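Local coordinates for phage-related protein (Bacillus cereus, PDB 4JG2) that is of unknown function but, as a phage-related member of the Enc34 single-stranded DNA-binding protein family, probably binds single-stranded DNA, at residues E151-Y165 and C177-L191. Sequence-based numbering, arbitrary orientation.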
loop_
_atom_site.group_PDB
_atom_site.type_symbol
_atom_site.label_atom_id
_atom_site.label_comp_id
_atom_site.label_asym_id
_atom_site.label_seq_id
_atom_site.Cartn_x
_atom_site.Cartn_y
_atom_site.Cartn_z
ATOM N N GLU A 151 -17.926 1.715 7.155
ATOM C CA GLU A 151 -16.860 1.888 8.158
ATOM C C GLU A 151 -15.466 2.078 7.588
ATOM O O GLU A 151 -14.572 2.481 8.330
ATOM C CB GLU A 151 -16.856 0.720 9.140
ATOM C CG GLU A 151 -18.164 0.607 9.948
ATOM C CD GLU A 151 -18.556 1.890 10.649
ATOM O OE1 GLU A 151 -17.678 2.488 11.282
ATOM O OE2 GLU A 151 -19.752 2.294 10.532
ATOM N N VAL A 152 -15.228 1.782 6.320
ATOM C CA VAL A 152 -13.882 1.959 5.714
ATOM C C VAL A 152 -14.032 2.674 4.365
ATOM O O VAL A 152 -14.720 2.172 3.510
ATOM C CB VAL A 152 -13.137 0.612 5.571
ATOM C CG1 VAL A 152 -11.705 0.858 5.186
ATOM C CG2 VAL A 152 -13.198 -0.188 6.864
ATOM N N TYR A 153 -13.342 3.786 4.258
ATOM C CA TYR A 153 -13.528 4.750 3.165
ATOM C C TYR A 153 -12.291 5.618 3.064
ATOM O O TYR A 153 -11.506 5.692 4.018
ATOM C CB TYR A 153 -14.800 5.626 3.440
ATOM C CG TYR A 153 -14.773 6.272 4.799
ATOM C CD1 TYR A 153 -15.231 5.560 5.914
ATOM C CD2 TYR A 153 -14.161 7.498 5.001
ATOM C CE1 TYR A 153 -15.107 6.082 7.183
ATOM C CE2 TYR A 153 -14.010 7.995 6.287
ATOM C CZ TYR A 153 -14.449 7.266 7.366
ATOM O OH TYR A 153 -14.237 7.734 8.645
ATOM N N SER A 154 -12.090 6.263 1.922
ATOM C CA SER A 154 -10.992 7.197 1.747
ATOM C C SER A 154 -11.083 8.287 2.810
ATOM O O SER A 154 -12.091 8.980 2.900
ATOM C CB SER A 154 -11.038 7.825 0.388
ATOM O OG SER A 154 -10.990 6.835 -0.632
ATOM N N GLY A 155 -9.992 8.460 3.558
ATOM C CA GLY A 155 -9.890 9.455 4.593
ATOM C C GLY A 155 -9.764 8.863 5.999
ATOM O O GLY A 155 -9.350 9.575 6.928
ATOM N N CYS A 156 -10.208 7.616 6.210
ATOM C CA CYS A 156 -10.121 6.988 7.521
ATOM C C CYS A 156 -8.669 6.512 7.766
ATOM O O CYS A 156 -7.847 6.427 6.855
ATOM C CB CYS A 156 -11.095 5.809 7.673
ATOM S SG CYS A 156 -10.548 4.252 6.869
ATOM N N TYR A 157 -8.407 6.173 9.030
ATOM C CA TYR A 157 -7.114 5.692 9.538
ATOM C C TYR A 157 -7.193 4.199 9.760
ATOM O O TYR A 157 -8.162 3.699 10.397
ATOM C CB TYR A 157 -6.733 6.422 10.830
ATOM C CG TYR A 157 -6.523 7.911 10.555
ATOM C CD1 TYR A 157 -5.319 8.415 10.194
ATOM C CD2 TYR A 157 -7.563 8.803 10.655
ATOM C CE1 TYR A 157 -5.092 9.736 9.922
ATOM C CE2 TYR A 157 -7.390 10.171 10.387
ATOM C CZ TYR A 157 -6.144 10.619 10.026
ATOM O OH TYR A 157 -5.986 11.917 9.682
ATOM N N ALA A 158 -6.222 3.449 9.233
ATOM C CA ALA A 158 -6.226 2.026 9.283
ATOM C C ALA A 158 -4.803 1.503 9.146
ATOM O O ALA A 158 -4.038 2.036 8.321
ATOM C CB ALA A 158 -7.056 1.441 8.148
ATOM N N ARG A 159 -4.474 0.428 9.880
ATOM C CA ARG A 159 -3.215 -0.280 9.611
ATOM C C ARG A 159 -3.361 -1.057 8.289
ATOM O O ARG A 159 -4.433 -1.621 8.025
ATOM C CB ARG A 159 -2.860 -1.300 10.713
ATOM C CG ARG A 159 -2.771 -0.688 12.132
ATOM C CD ARG A 159 -2.172 -1.688 13.132
ATOM N NE ARG A 159 -0.774 -1.756 12.821
ATOM C CZ ARG A 159 0.054 -2.722 13.180
ATOM N NH1 ARG A 159 -0.356 -3.723 13.930
ATOM N NH2 ARG A 159 1.338 -2.606 12.803
ATOM N N VAL A 160 -2.284 -1.136 7.503
ATOM C CA VAL A 160 -2.300 -1.867 6.246
ATOM C C VAL A 160 -1.102 -2.792 6.171
ATOM O O VAL A 160 0.018 -2.363 6.485
ATOM C CB VAL A 160 -2.307 -0.913 5.039
ATOM C CG1 VAL A 160 -2.449 -1.706 3.737
ATOM C CG2 VAL A 160 -3.411 0.147 5.151
ATOM N N SER A 161 -1.353 -4.029 5.767
ATOM C CA SER A 161 -0.294 -4.983 5.550
ATOM C C SER A 161 0.181 -4.800 4.094
ATOM O O SER A 161 -0.626 -4.681 3.175
ATOM C CB SER A 161 -0.807 -6.401 5.775
ATOM O OG SER A 161 0.242 -7.327 5.646
ATOM N N LEU A 162 1.489 -4.729 3.942
ATOM C CA LEU A 162 2.142 -4.519 2.680
ATOM C C LEU A 162 3.221 -5.528 2.415
ATOM O O LEU A 162 3.939 -5.921 3.344
ATOM C CB LEU A 162 2.841 -3.136 2.715
ATOM C CG LEU A 162 1.980 -1.906 3.026
ATOM C CD1 LEU A 162 2.878 -0.675 3.091
ATOM C CD2 LEU A 162 0.816 -1.724 2.051
ATOM N N ASN A 163 3.365 -5.971 1.173
ATOM C CA ASN A 163 4.478 -6.843 0.820
ATOM C C ASN A 163 5.148 -6.226 -0.374
ATOM O O ASN A 163 4.537 -5.803 -1.337
ATOM C CB ASN A 163 4.140 -8.338 0.540
ATOM C CG ASN A 163 5.412 -9.257 0.414
ATOM O OD1 ASN A 163 5.938 -9.830 1.426
ATOM N ND2 ASN A 163 5.868 -9.470 -0.844
ATOM N N PHE A 164 6.438 -6.147 -0.283
ATOM C CA PHE A 164 7.249 -5.559 -1.344
ATOM C C PHE A 164 7.924 -6.626 -2.157
ATOM O O PHE A 164 8.427 -7.599 -1.603
ATOM C CB PHE A 164 8.278 -4.615 -0.675
ATOM C CG PHE A 164 7.617 -3.427 0.007
ATOM C CD1 PHE A 164 7.228 -3.450 1.347
ATOM C CD2 PHE A 164 7.277 -2.314 -0.714
ATOM C CE1 PHE A 164 6.594 -2.379 1.946
ATOM C CE2 PHE A 164 6.636 -1.239 -0.143
ATOM C CZ PHE A 164 6.287 -1.298 1.185
ATOM N N TYR A 165 7.986 -6.398 -3.463
ATOM C CA TYR A 165 8.542 -7.406 -4.353
ATOM C C TYR A 165 9.101 -6.762 -5.617
ATOM O O TYR A 165 8.582 -5.774 -6.132
ATOM C CB TYR A 165 7.507 -8.507 -4.709
ATOM C CG TYR A 165 6.283 -7.998 -5.428
ATOM C CD1 TYR A 165 5.141 -7.530 -4.720
ATOM C CD2 TYR A 165 6.206 -7.982 -6.796
ATOM C CE1 TYR A 165 4.025 -7.119 -5.397
ATOM C CE2 TYR A 165 5.076 -7.516 -7.474
ATOM C CZ TYR A 165 4.017 -7.103 -6.753
ATOM O OH TYR A 165 2.932 -6.652 -7.457
ATOM N N CYS A 177 4.475 -2.826 -4.527
ATOM C CA CYS A 177 3.882 -3.024 -3.235
ATOM C C CYS A 177 2.556 -3.746 -3.368
ATOM O O CYS A 177 1.595 -3.208 -3.937
ATOM C CB CYS A 177 3.709 -1.736 -2.502
ATOM S SG CYS A 177 3.096 -2.001 -0.826
ATOM N N GLY A 178 2.515 -4.978 -2.841
ATOM C CA GLY A 178 1.325 -5.735 -2.788
ATOM C C GLY A 178 0.458 -5.391 -1.583
ATOM O O GLY A 178 0.958 -5.327 -0.447
ATOM N N LEU A 179 -0.815 -5.165 -1.824
ATOM C CA LEU A 179 -1.786 -4.908 -0.768
ATOM C C LEU A 179 -2.199 -6.180 -0.103
ATOM O O LEU A 179 -2.647 -7.129 -0.770
ATOM C CB LEU A 179 -3.033 -4.271 -1.410
ATOM C CG LEU A 179 -4.222 -4.001 -0.464
ATOM C CD1 LEU A 179 -3.844 -3.074 0.681
ATOM C CD2 LEU A 179 -5.382 -3.405 -1.255
ATOM N N GLY A 180 -2.092 -6.201 1.225
ATOM C CA GLY A 180 -2.567 -7.277 2.065
ATOM C C GLY A 180 -3.819 -6.768 2.768
ATOM O O GLY A 180 -4.579 -5.933 2.304
ATOM N N ASN A 181 -3.998 -7.218 3.974
ATOM C CA ASN A 181 -5.147 -6.851 4.735
ATOM C C ASN A 181 -5.135 -5.444 5.323
ATOM O O ASN A 181 -4.138 -4.709 5.267
ATOM C CB ASN A 181 -5.320 -7.942 5.745
ATOM C CG ASN A 181 -5.256 -9.286 5.069
ATOM O OD1 ASN A 181 -6.079 -9.605 4.172
ATOM N ND2 ASN A 181 -4.238 -10.061 5.433
ATOM N N ILE A 182 -6.285 -5.074 5.856
ATOM C CA ILE A 182 -6.535 -3.737 6.409
ATOM C C ILE A 182 -7.259 -3.821 7.740
ATOM O O ILE A 182 -8.227 -4.618 7.843
ATOM C CB ILE A 182 -7.393 -2.910 5.379
ATOM C CG1 ILE A 182 -6.682 -2.824 4.018
ATOM C CG2 ILE A 182 -7.770 -1.554 5.925
ATOM C CD1 ILE A 182 -7.533 -2.283 2.911
ATOM N N GLN A 183 -6.806 -3.059 8.731
ATOM C CA GLN A 183 -7.429 -3.018 10.044
ATOM C C GLN A 183 -7.862 -1.551 10.318
ATOM O O GLN A 183 -7.034 -0.693 10.568
ATOM C CB GLN A 183 -6.469 -3.495 11.133
ATOM C CG GLN A 183 -7.099 -3.421 12.521
ATOM C CD GLN A 183 -6.205 -3.941 13.587
ATOM O OE1 GLN A 183 -5.019 -3.642 13.617
ATOM N NE2 GLN A 183 -6.773 -4.746 14.499
ATOM N N LYS A 184 -9.187 -1.298 10.286
ATOM C CA LYS A 184 -9.721 0.001 10.603
ATOM C C LYS A 184 -9.419 0.404 12.047
ATOM O O LYS A 184 -9.660 -0.364 12.950
ATOM C CB LYS A 184 -11.247 -0.035 10.434
ATOM C CG LYS A 184 -11.988 1.187 10.949
ATOM C CD LYS A 184 -11.791 2.444 10.152
ATOM C CE LYS A 184 -12.504 3.647 10.765
ATOM N NZ LYS A 184 -13.972 3.551 10.805
ATOM N N ILE A 185 -8.915 1.633 12.231
ATOM C CA ILE A 185 -8.599 2.161 13.574
ATOM C C ILE A 185 -9.498 3.322 13.952
ATOM O O ILE A 185 -10.119 3.253 15.026
ATOM C CB ILE A 185 -7.127 2.597 13.663
ATOM C CG1 ILE A 185 -6.202 1.418 13.376
ATOM C CG2 ILE A 185 -6.857 3.188 15.052
ATOM C CD1 ILE A 185 -6.260 0.251 14.313
ATOM N N ARG A 186 -9.619 4.343 13.141
ATOM C CA ARG A 186 -10.445 5.516 13.515
ATOM C C ARG A 186 -10.909 6.260 12.295
ATOM O O ARG A 186 -10.318 6.168 11.213
ATOM C CB ARG A 186 -9.785 6.455 14.514
ATOM C CG ARG A 186 -8.606 7.097 14.034
ATOM C CD ARG A 186 -7.940 7.969 15.102
ATOM N NE ARG A 186 -6.742 8.611 14.544
ATOM C CZ ARG A 186 -6.690 9.840 14.006
ATOM N NH1 ARG A 186 -7.757 10.636 13.976
ATOM N NH2 ARG A 186 -5.540 10.276 13.526
ATOM N N ASP A 187 -12.021 6.948 12.450
ATOM C CA ASP A 187 -12.593 7.753 11.386
ATOM C C ASP A 187 -11.696 8.929 11.112
ATOM O O ASP A 187 -10.926 9.352 11.959
ATOM C CB ASP A 187 -14.017 8.243 11.770
ATOM C CG ASP A 187 -14.990 7.086 11.811
ATOM O OD1 ASP A 187 -15.824 7.004 12.763
ATOM O OD2 ASP A 187 -14.944 6.230 10.909
ATOM N N GLY A 188 -11.790 9.398 9.889
ATOM C CA GLY A 188 -11.138 10.647 9.467
ATOM C C GLY A 188 -12.068 11.348 8.485
ATOM O O GLY A 188 -13.066 10.743 8.005
ATOM N N GLU A 189 -11.742 12.577 8.150
ATOM C CA GLU A 189 -12.578 13.296 7.210
ATOM C C GLU A 189 -12.525 12.604 5.848
ATOM O O GLU A 189 -11.457 12.227 5.371
ATOM C CB GLU A 189 -12.150 14.767 7.069
ATOM C CG GLU A 189 -12.723 15.766 8.048
ATOM C CD GLU A 189 -14.255 15.968 7.731
ATOM O OE1 GLU A 189 -14.755 16.637 6.712
ATOM O OE2 GLU A 189 -14.956 15.349 8.503
ATOM N N PRO A 190 -13.673 12.459 5.183
ATOM C CA PRO A 190 -13.660 11.793 3.896
ATOM C C PRO A 190 -12.852 12.583 2.851
ATOM O O PRO A 190 -12.864 13.849 2.842
ATOM C CB PRO A 190 -15.142 11.648 3.564
ATOM C CG PRO A 190 -15.821 11.718 4.912
ATOM C CD PRO A 190 -15.052 12.703 5.643
ATOM N N LEU A 191 -12.178 11.841 1.967
ATOM C CA LEU A 191 -11.407 12.376 0.867
ATOM C C LEU A 191 -12.099 12.097 -0.441
ATOM O O LEU A 191 -12.706 11.025 -0.614
ATOM C CB LEU A 191 -9.981 11.852 0.839
ATOM C CG LEU A 191 -9.193 12.224 2.067
ATOM C CD1 LEU A 191 -7.872 11.454 2.108
ATOM C CD2 LEU A 191 -8.894 13.731 2.185
HETATM O O HOH W 1 -15.403 1.777 12.471
HETATM O O HOH W 2 -17.214 4.885 10.230
HETATM O O HOH W 3 -8.907 13.275 9.266
HETATM O O HOH W 4 -2.833 -4.512 14.991
HETATM O O HOH W 5 1.743 -3.983 -6.789
#
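Strands 157-165 and 177-186 run antiparallel, their axes 4.4 Å apart at closest and their N-to-C directions 157° apart, with one-residue register shifts between Tyr157 and Ala158 and between Val160 and Leu162. The first shift is a classic bulge: Tyr157 O accepts from both Ile185 N (2.9 Å) and Arg186 N (3.2 Å). Beside it, the Arg186 guanidinium lies flat over one face of the Tyr157 ring, planes 13° apart, and its CZ stands 3.8 Å from the ring centroid, a stacked cation-pi contact. The arginine chain is extended from CG to NE, which carries its head across the ring. On the other side of the sheet Lys184 bends at chi2 (70°) and chi4, bringing NZ in the carbonyl plane of Glu151 O at 2.8 Å. The same NZ makes a salt bridge to Asp187 OD2 (2.9 Å), while Tyr153 OH donates to that oxygen from the opposite face of the carboxylate (2.8 Å); two waters tie Glu151 OE1 into the network. Farther along, Cys177 SG packs obliquely against the Phe164 ring and touches Leu162 CD2, and Val160 CG1 meets Leu179 CD1 at 3.6 Å. Strand 125-132 meets Leu162, Cys177 and Leu179 through Ala130. Together these features describe a bulged antiparallel hairpin, its open end joined by hydrogen bonds and waters around the Lys184-Asp187 salt bridge, within the mixed sheet of a protein whose family suggests single-stranded DNA binding.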